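Local atomic coordinates of group II chitinase (Ostrinia furnacalis, PDB entry 6JAV), a protein that probably hydrolyses internal glycosidic bonds of chitin, this chain being one family 18 catalytic domain of a much longer chitin-binding protein. Residues R6-C11 / L190-V195; L285-I290 / K361-N366. All coordinates share one frame; numbering follows the deposited sequence.

Contact 1 (R6-C11 / L190-V195)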
loop_
_atom_site.group_PDB
_atom_site.type_symbol
_atom_site.label_atom_id
_atom_site.label_comp_id
_atom_site.label_asym_id
_atom_site.label_seq_id
_atom_site.Cartn_x
_atom_site.Cartn_y
_atom_site.Cartn_z
ATOM N N ARG A 6 17.551 12.216 -1.167
ATOM C CA ARG A 6 16.459 13.008 -1.721
ATOM C C ARG A 6 15.138 12.242 -1.807
ATOM O O ARG A 6 14.148 12.803 -2.293
ATOM C CB ARG A 6 16.853 13.529 -3.123
ATOM C CG ARG A 6 16.817 12.471 -4.208
ATOM C CD ARG A 6 17.600 12.840 -5.466
ATOM N NE ARG A 6 17.104 14.052 -6.123
ATOM C CZ ARG A 6 16.303 14.084 -7.200
ATOM N NH1 ARG A 6 15.833 12.984 -7.773
ATOM N NH2 ARG A 6 15.957 15.269 -7.707
ATOM N N TYR A 7 15.086 10.984 -1.349
ATOM C CA TYR A 7 13.907 10.146 -1.518
ATOM C C TYR A 7 13.298 9.769 -0.176
ATOM O O TYR A 7 14.011 9.608 0.823
ATOM C CB TYR A 7 14.251 8.867 -2.265
ATOM C CG TYR A 7 14.718 9.151 -3.667
ATOM C CD1 TYR A 7 13.836 9.675 -4.612
ATOM C CD2 TYR A 7 16.041 8.946 -4.038
ATOM C CE1 TYR A 7 14.261 9.971 -5.906
ATOM C CE2 TYR A 7 16.477 9.242 -5.327
ATOM C CZ TYR A 7 15.576 9.757 -6.243
ATOM O OH TYR A 7 16.000 10.056 -7.532
ATOM N N LYS A 8 11.982 9.595 -0.185
ATOM C CA LYS A 8 11.271 8.928 0.891
ATOM C C LYS A 8 11.162 7.441 0.591
ATOM O O LYS A 8 11.088 7.014 -0.573
ATOM C CB LYS A 8 9.840 9.465 0.980
ATOM C CG LYS A 8 9.743 10.956 1.370
ATOM C CD LYS A 8 8.271 11.394 1.501
ATOM C CE LYS A 8 8.145 12.853 1.927
ATOM N NZ LYS A 8 8.735 13.783 0.917
ATOM N N LEU A 9 11.105 6.658 1.660
ATOM C CA LEU A 9 10.748 5.236 1.590
ATOM C C LEU A 9 9.711 5.058 2.699
ATOM O O LEU A 9 10.054 5.044 3.892
ATOM C CB LEU A 9 11.973 4.327 1.752
ATOM C CG LEU A 9 11.867 2.946 1.089
ATOM C CD1 LEU A 9 13.175 2.125 1.204
ATOM C CD2 LEU A 9 10.688 2.147 1.556
ATOM N N VAL A 10 8.440 5.008 2.302
ATOM C CA VAL A 10 7.315 4.993 3.225
ATOM C C VAL A 10 6.928 3.538 3.459
ATOM O O VAL A 10 6.543 2.825 2.521
ATOM C CB VAL A 10 6.129 5.794 2.656
ATOM C CG1 VAL A 10 4.940 5.746 3.585
ATOM C CG2 VAL A 10 6.520 7.265 2.385
ATOM N N CYS A 11 7.049 3.079 4.704
ATOM C CA CYS A 11 6.816 1.677 5.045
ATOM C C CYS A 11 5.526 1.559 5.833
ATOM O O CYS A 11 5.391 2.192 6.889
ATOM C CB CYS A 11 7.927 1.166 5.953
ATOM S SG CYS A 11 9.568 1.160 5.209
ATOM N N LEU A 190 -1.435 17.912 0.494
ATOM C CA LEU A 190 -0.831 16.730 1.101
ATOM C C LEU A 190 0.698 16.783 1.032
ATOM O O LEU A 190 1.291 17.254 0.061
ATOM C CB LEU A 190 -1.327 15.460 0.396
ATOM C CG LEU A 190 -2.834 15.189 0.497
ATOM C CD1 LEU A 190 -3.212 13.984 -0.366
ATOM C CD2 LEU A 190 -3.225 14.973 1.936
ATOM N N ASP A 191 1.345 16.249 2.067
ATOM C CA ASP A 191 2.800 16.191 2.058
ATOM C C ASP A 191 3.310 15.095 1.130
ATOM O O ASP A 191 4.372 15.250 0.504
ATOM C CB ASP A 191 3.308 16.019 3.491
ATOM C CG ASP A 191 2.960 17.212 4.343
ATOM O OD1 ASP A 191 3.464 18.333 4.033
ATOM O OD2 ASP A 191 2.154 17.064 5.270
ATOM N N TRP A 192 2.573 13.997 1.012
ATOM C CA TRP A 192 2.817 13.046 -0.059
ATOM C C TRP A 192 1.528 12.302 -0.358
ATOM O O TRP A 192 0.581 12.283 0.440
ATOM C CB TRP A 192 3.977 12.053 0.208
ATOM C CG TRP A 192 3.695 11.105 1.327
ATOM C CD1 TRP A 192 3.113 9.875 1.248
ATOM C CD2 TRP A 192 3.972 11.332 2.719
ATOM N NE1 TRP A 192 3.007 9.325 2.506
ATOM C CE2 TRP A 192 3.530 10.194 3.422
ATOM C CE3 TRP A 192 4.536 12.385 3.434
ATOM C CZ2 TRP A 192 3.637 10.084 4.815
ATOM C CZ3 TRP A 192 4.635 12.285 4.809
ATOM C CH2 TRP A 192 4.195 11.127 5.488
ATOM N N ILE A 193 1.514 11.728 -1.553
ATOM C CA ILE A 193 0.439 10.898 -2.062
ATOM C C ILE A 193 1.070 9.537 -2.354
ATOM O O ILE A 193 1.968 9.429 -3.195
ATOM C CB ILE A 193 -0.158 11.533 -3.321
ATOM C CG1 ILE A 193 -0.778 12.890 -2.927
ATOM C CG2 ILE A 193 -1.179 10.628 -3.927
ATOM C CD1 ILE A 193 -1.250 13.716 -4.141
ATOM N N ALA A 194 0.647 8.507 -1.607
ATOM C CA ALA A 194 1.183 7.159 -1.780
ATOM C C ALA A 194 0.268 6.461 -2.782
ATOM O O ALA A 194 -0.854 6.052 -2.451
ATOM C CB ALA A 194 1.259 6.439 -0.430
ATOM N N VAL A 195 0.733 6.350 -4.021
ATOM C CA VAL A 195 -0.093 5.735 -5.050
ATOM C C VAL A 195 0.017 4.215 -4.921
ATOM O O VAL A 195 1.118 3.647 -4.963
ATOM C CB VAL A 195 0.300 6.205 -6.454
ATOM C CG1 VAL A 195 -0.700 5.648 -7.474
ATOM C CG2 VAL A 195 0.309 7.744 -6.521
HETATM O O HOH W 1 6.565 13.936 -0.883
#
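Lys8 and Val10 of the strand 8-14 both send their side chains into the barrel, and each meets the indole of Trp192, which projects from the strand 192-195 across the interior. Lys8 comes first, at the start of its strand. Its chain runs extended through chi3, which carries CE to the six-membered ring, 3.9 Å from Trp192 CE3 on an oblique approach. The bend at chi4 (62°) then turns the ammonium toward a water 2.8 Å from Lys8 NZ; this water donates in turn to Asp191 O at 2.9 Å. Leu9 alternates outward and packs on Leu365, Ile368 and Leu372 of the helix 363-373. Val10 turns inward again: its CG2 lies 4.0 Å above one face of the indole, toward the rim, and 4.1 Å from Trp192 NE1. A branched aliphatic residue suits a buried strand position where an aromatic face must be covered, while the broad indole spans the distance between strands that do not pair. His38 meets the same tryptophan edge-to-face. This is the interior of a TIM barrel near the strands' N-terminal ends. The chemistry implies a division of labour: apolar contact fills the middle, while the lysine charge, kept at the partly exposed end, is probably eased by the bridging water and the carbonyl behind it.

Contact 2 (L285-I290 / K361-N366)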
loop_
_atom_site.group_PDB
_atom_site.type_symbol
_atom_site.label_atom_id
_atom_site.label_comp_id
_atom_site.label_asym_id
_atom_site.label_seq_id
_atom_site.Cartn_x
_atom_site.Cartn_y
_atom_site.Cartn_z
ATOM N N LEU A 285 -0.544 -14.149 -0.889
ATOM C CA LEU A 285 0.607 -14.801 -0.262
ATOM C C LEU A 285 1.692 -13.768 0.019
ATOM O O LEU A 285 2.009 -12.942 -0.840
ATOM C CB LEU A 285 1.228 -15.908 -1.149
ATOM C CG LEU A 285 0.373 -17.157 -1.388
ATOM C CD1 LEU A 285 1.011 -18.042 -2.447
ATOM C CD2 LEU A 285 0.163 -17.947 -0.088
ATOM N N ALA A 286 2.292 -13.834 1.202
ATOM C CA ALA A 286 3.408 -12.951 1.496
ATOM C C ALA A 286 4.615 -13.352 0.653
ATOM O O ALA A 286 4.731 -14.501 0.217
ATOM C CB ALA A 286 3.786 -13.081 2.978
ATOM N N TYR A 287 5.526 -12.405 0.413
ATOM C CA TYR A 287 6.754 -12.764 -0.286
ATOM C C TYR A 287 7.461 -13.939 0.391
ATOM O O TYR A 287 7.976 -14.831 -0.287
ATOM C CB TYR A 287 7.706 -11.564 -0.431
ATOM C CG TYR A 287 8.959 -11.982 -1.172
ATOM C CD1 TYR A 287 8.916 -12.205 -2.543
ATOM C CD2 TYR A 287 10.130 -12.258 -0.493
ATOM C CE1 TYR A 287 10.042 -12.636 -3.243
ATOM C CE2 TYR A 287 11.268 -12.701 -1.181
ATOM C CZ TYR A 287 11.200 -12.877 -2.550
ATOM O OH TYR A 287 12.303 -13.321 -3.266
ATOM N N TYR A 288 7.483 -13.978 1.732
ATOM C CA TYR A 288 8.189 -15.084 2.388
ATOM C C TYR A 288 7.471 -16.423 2.235
ATOM O O TYR A 288 8.094 -17.481 2.434
ATOM C CB TYR A 288 8.499 -14.761 3.862
ATOM C CG TYR A 288 7.307 -14.620 4.782
ATOM C CD1 TYR A 288 6.622 -15.751 5.282
ATOM C CD2 TYR A 288 6.873 -13.353 5.195
ATOM C CE1 TYR A 288 5.544 -15.611 6.130
ATOM C CE2 TYR A 288 5.786 -13.205 6.042
ATOM C CZ TYR A 288 5.115 -14.332 6.505
ATOM O OH TYR A 288 4.052 -14.195 7.369
ATOM N N GLU A 289 6.182 -16.411 1.918
ATOM C CA GLU A 289 5.487 -17.643 1.551
ATOM C C GLU A 289 5.797 -18.043 0.112
ATOM O O GLU A 289 5.996 -19.236 -0.188
ATOM C CB GLU A 289 3.990 -17.450 1.772
ATOM C CG GLU A 289 3.631 -17.367 3.283
ATOM C CD GLU A 289 2.198 -16.962 3.551
ATOM O OE1 GLU A 289 1.674 -16.011 2.917
ATOM O OE2 GLU A 289 1.555 -17.558 4.455
ATOM N N ILE A 290 5.867 -17.059 -0.788
ATOM C CA ILE A 290 6.140 -17.343 -2.203
ATOM C C ILE A 290 7.559 -17.864 -2.386
ATOM O O ILE A 290 7.790 -18.854 -3.095
ATOM C CB ILE A 290 5.902 -16.057 -3.021
ATOM C CG1 ILE A 290 4.429 -15.669 -2.979
ATOM C CG2 ILE A 290 6.396 -16.246 -4.472
ATOM C CD1 ILE A 290 4.174 -14.259 -3.543
ATOM N N LYS A 361 18.005 -11.037 5.097
ATOM C CA LYS A 361 16.832 -10.431 5.722
ATOM C C LYS A 361 16.320 -9.265 4.882
ATOM O O LYS A 361 17.097 -8.441 4.392
ATOM C CB LYS A 361 17.185 -9.900 7.107
ATOM C CG LYS A 361 17.451 -11.034 8.102
ATOM C CD LYS A 361 17.820 -10.505 9.481
ATOM C CE LYS A 361 18.126 -11.667 10.427
ATOM N NZ LYS A 361 18.522 -11.189 11.790
ATOM N N HIS A 362 15.002 -9.175 4.768
ATOM C CA HIS A 362 14.351 -8.088 4.043
ATOM C C HIS A 362 14.921 -7.952 2.627
ATOM O O HIS A 362 15.404 -6.879 2.244
ATOM C CB HIS A 362 14.447 -6.762 4.796
ATOM C CG HIS A 362 13.259 -6.451 5.662
ATOM N ND1 HIS A 362 11.974 -6.369 5.169
ATOM C CD2 HIS A 362 13.162 -6.221 6.999
ATOM C CE1 HIS A 362 11.141 -6.066 6.157
ATOM N NE2 HIS A 362 11.841 -5.963 7.278
ATOM N N PRO A 363 14.868 -9.010 1.815
ATOM C CA PRO A 363 15.472 -8.901 0.472
ATOM C C PRO A 363 14.808 -7.856 -0.416
ATOM O O PRO A 363 15.495 -7.133 -1.152
ATOM C CB PRO A 363 15.326 -10.333 -0.084
ATOM C CG PRO A 363 14.126 -10.897 0.640
ATOM C CD PRO A 363 14.236 -10.322 2.038
ATOM N N LEU A 364 13.479 -7.768 -0.394
ATOM C CA LEU A 364 12.827 -6.789 -1.262
ATOM C C LEU A 364 13.082 -5.368 -0.784
ATOM O O LEU A 364 13.428 -4.475 -1.579
ATOM C CB LEU A 364 11.327 -7.069 -1.351
ATOM C CG LEU A 364 10.898 -8.436 -1.920
ATOM C CD1 LEU A 364 9.369 -8.509 -2.109
ATOM C CD2 LEU A 364 11.607 -8.788 -3.215
ATOM N N LEU A 365 12.906 -5.129 0.509
ATOM C CA LEU A 365 13.078 -3.783 1.034
ATOM C C LEU A 365 14.528 -3.328 0.948
ATOM O O LEU A 365 14.799 -2.167 0.609
ATOM C CB LEU A 365 12.523 -3.725 2.457
ATOM C CG LEU A 365 12.440 -2.359 3.125
ATOM C CD1 LEU A 365 11.741 -1.308 2.225
ATOM C CD2 LEU A 365 11.712 -2.526 4.461
ATOM N N ASN A 366 15.480 -4.223 1.213
ATOM C CA ASN A 366 16.883 -3.857 0.997
ATOM C C ASN A 366 17.180 -3.546 -0.467
ATOM O O ASN A 366 18.012 -2.679 -0.758
ATOM C CB ASN A 366 17.824 -4.941 1.520
ATOM C CG ASN A 366 18.195 -4.717 2.953
ATOM O OD1 ASN A 366 18.897 -3.750 3.281
ATOM N ND2 ASN A 366 17.730 -5.604 3.838
#
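The ring of Tyr287 lies broadside to Leu364, whose isobutyl group spreads over one face: Leu364 CG sits 4.0 Å above the plane, over its centre, and the two methyls reach to either end of the ring. CD1 covers the inner end, 3.6 Å from Tyr287 CG, and makes a CH-pi contact with the ring, 27° off the normal. CD2 leans toward the phenolic end, 4.2 Å from Tyr287 CZ. Pro363 meets the ring obliquely, its CG 3.8 Å from Tyr287 CE2. The tyrosine is thrown out to this meeting place because CG stands anti to the backbone N (chi1 -180°). A tyrosine suits the site because its flat ring accepts aliphatic groups while its hydroxyl, beyond the leucine, hydrogen-bonds to Gln359 OE1.

Both side-chain sets stand at helix starts. Ala286 is the N-cap of the helix 287-296, and Glu289 OE1 accepts from Ala286 N at 2.8 Å; alanine offers no side-chain acceptor for the return bond of a capping box. Pro363 fits the first turn, where its missing N-H costs nothing, directly after the N-cap His362; Asn366 N and Asn366 ND2 reach His362 O from opposite faces. Asp351 accepts from Leu364 N, Leu365 N and His362 ND1, securing this start. The contact thus joins the helix that follows the strand 284-286, in the insertion after the strand 244-257 and ahead of the barrel helix 325-337, to the last barrel helix, 363-373.

How the contacts relate
Both contacts are buried, but they belong to different layers of the catalytic domain. Contact 1 lies inside the barrel, between two strands that are not neighbours, and mixes apolar packing on an indole with a water-bridged charge. Contact 2 lies farther from the centre of the chain, between the beginnings of two helices, and its crossing chemistry is wholly apolar, with several nearby polar groups engaged at the two helix starts and the tyrosine hydroxyl bonded to Gln359. The helix 363-373 connects them: Leu9, on the outward side of the contact 1 strand, places CD2 3.7 Å from CD1 of Leu365, next to the leucine that covers Tyr287. Strand interior, helix layer and insertion are thereby packed in succession.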